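Long-range contact in Esterase/lipase (PDB 3K6K), which probably hydrolyses carboxylic ester bonds, as an esterase/lipase of the alpha/beta hydrolase fold related to hormone-sensitive lipase: residues L162-M167 and L181-P186. Numbering follows the deposited sequence.
Sequences LTTASM and LVMLSP
T163 and L181 bring the two backbones nearest, their CA atoms 6.8 Å apart, where the helical segment 162-167 runs at 147° to the strand 181-184, roughly antiparallel, their axes approaching to 8.8 Å. L181 reaches the helix through CD2: its CG stands anti to the carbonyl carbon (chi1 -58°), which carries CD2 to the helix surface. There L181 CD2 lies 3.5 Å from the backbone T163 O, 3.9 Å from T163 OG1 and 3.6 Å from M167 CG, so one methyl bridges one helical turn. Beyond CG the M167 chain folds back, so its sulfur and CE turn from the strand, leaving the CG methylene as the part that touches. These pieces belong to a beta-alpha-beta unit of the alpha/beta hydrolase sheet, in which helix 158-172 connects strand 151-156 to its parallel neighbour 180-184; the helix starts within the GxSxG sequence of a probable nucleophile elbow, which the T163 side chain also touches. On the strand, alternation turns L181 and M183 to this helix while V182 faces away and packs on I300 and W303 of helix 291-305. M183 presents two different surfaces: its CG is 3.7 Å from T163 OG1, whereas the extended chi2 (169°) brings its SD to 3.3 Å from T164 OG1, the two chains meeting roughly perpendicular; the turn at chi3 then places CE, also near that hydroxyl. With no hydrogen bond between the segments, the contact is made by packing; the buried OG1 atoms of T163 and T164 have no partner in the model. Replacing T163 with a glycine would probably open a gap beside M183 CG and L181 CD2 and leave the thioether chain freer to shift. Farther along the strand's exit, S185 OG hydrogen-bonds E251, the acid of a probable Ser-His-Glu triad.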
# COMPACT_ATOMS: atom_id res chain seq x y z
N LEU A 162 -0.05 16.89 8.45
CA LEU A 162 1.03 17.82 8.58
C LEU A 162 2.38 17.28 8.19
O LEU A 162 3.23 18.06 7.72
CB LEU A 162 1.09 18.39 10.01
CG LEU A 162 -0.17 19.11 10.53
CD1 LEU A 162 -0.14 19.13 12.04
CD2 LEU A 162 -0.32 20.57 9.92
N THR A 163 2.63 15.98 8.40
CA THR A 163 3.87 15.43 7.89
C THR A 163 4.01 15.53 6.36
O THR A 163 5.09 15.77 5.88
CB THR A 163 4.26 14.04 8.43
OG1 THR A 163 4.61 13.14 7.33
CG2 THR A 163 3.28 13.47 9.34
N THR A 164 2.91 15.42 5.61
CA THR A 164 2.94 15.77 4.19
C THR A 164 2.98 17.27 3.92
O THR A 164 4.04 17.78 3.48
CB THR A 164 1.90 15.06 3.43
OG1 THR A 164 2.22 13.68 3.51
CG2 THR A 164 1.91 15.47 1.94
N ALA A 165 1.87 17.97 4.21
CA ALA A 165 1.84 19.46 4.22
C ALA A 165 3.13 20.22 4.64
O ALA A 165 3.68 20.96 3.87
CB ALA A 165 0.68 19.92 5.06
N SER A 166 3.65 20.00 5.84
CA SER A 166 4.93 20.63 6.25
C SER A 166 6.10 20.47 5.24
O SER A 166 6.98 21.34 5.16
CB SER A 166 5.41 20.08 7.60
OG SER A 166 5.87 18.72 7.51
N MET A 167 6.13 19.35 4.50
CA MET A 167 7.24 19.11 3.59
C MET A 167 6.98 19.79 2.25
O MET A 167 7.93 20.25 1.59
CB MET A 167 7.56 17.61 3.44
CG MET A 167 8.06 17.02 4.71
SD MET A 167 9.62 17.83 5.23
CE MET A 167 9.03 18.85 6.65
N LEU A 181 8.94 9.89 5.02
CA LEU A 181 7.78 10.32 5.71
C LEU A 181 7.05 9.07 6.24
O LEU A 181 6.72 8.18 5.41
CB LEU A 181 6.88 11.09 4.72
CG LEU A 181 7.48 12.32 3.99
CD1 LEU A 181 6.66 12.74 2.83
CD2 LEU A 181 7.64 13.50 4.92
N VAL A 182 6.82 8.96 7.56
CA VAL A 182 5.85 7.96 8.09
C VAL A 182 4.50 8.54 8.52
O VAL A 182 4.44 9.56 9.22
CB VAL A 182 6.42 7.17 9.22
CG1 VAL A 182 5.47 6.03 9.61
CG2 VAL A 182 7.79 6.58 8.81
N MET A 183 3.41 7.89 8.14
CA MET A 183 2.05 8.38 8.48
C MET A 183 1.11 7.28 8.99
O MET A 183 0.91 6.26 8.35
CB MET A 183 1.40 9.12 7.28
CG MET A 183 2.18 10.35 6.82
SD MET A 183 1.52 10.93 5.24
CE MET A 183 2.59 10.07 4.10
N LEU A 184 0.52 7.49 10.16
CA LEU A 184 -0.30 6.49 10.82
C LEU A 184 -1.73 7.02 10.65
O LEU A 184 -2.05 8.07 11.22
CB LEU A 184 0.15 6.43 12.30
CG LEU A 184 1.27 5.52 12.77
CD1 LEU A 184 2.22 5.02 11.67
CD2 LEU A 184 2.05 5.96 14.05
N SER A 185 -2.57 6.36 9.82
CA SER A 185 -3.96 6.78 9.59
C SER A 185 -4.07 8.27 9.25
O SER A 185 -4.85 9.01 9.90
CB SER A 185 -4.82 6.55 10.84
OG SER A 185 -4.95 5.15 11.20
N PRO A 186 -3.33 8.74 8.22
CA PRO A 186 -3.27 10.17 7.96
C PRO A 186 -4.62 10.82 7.61
O PRO A 186 -5.45 10.22 6.91
CB PRO A 186 -2.26 10.28 6.79
CG PRO A 186 -2.19 8.98 6.21
CD PRO A 186 -2.60 7.96 7.20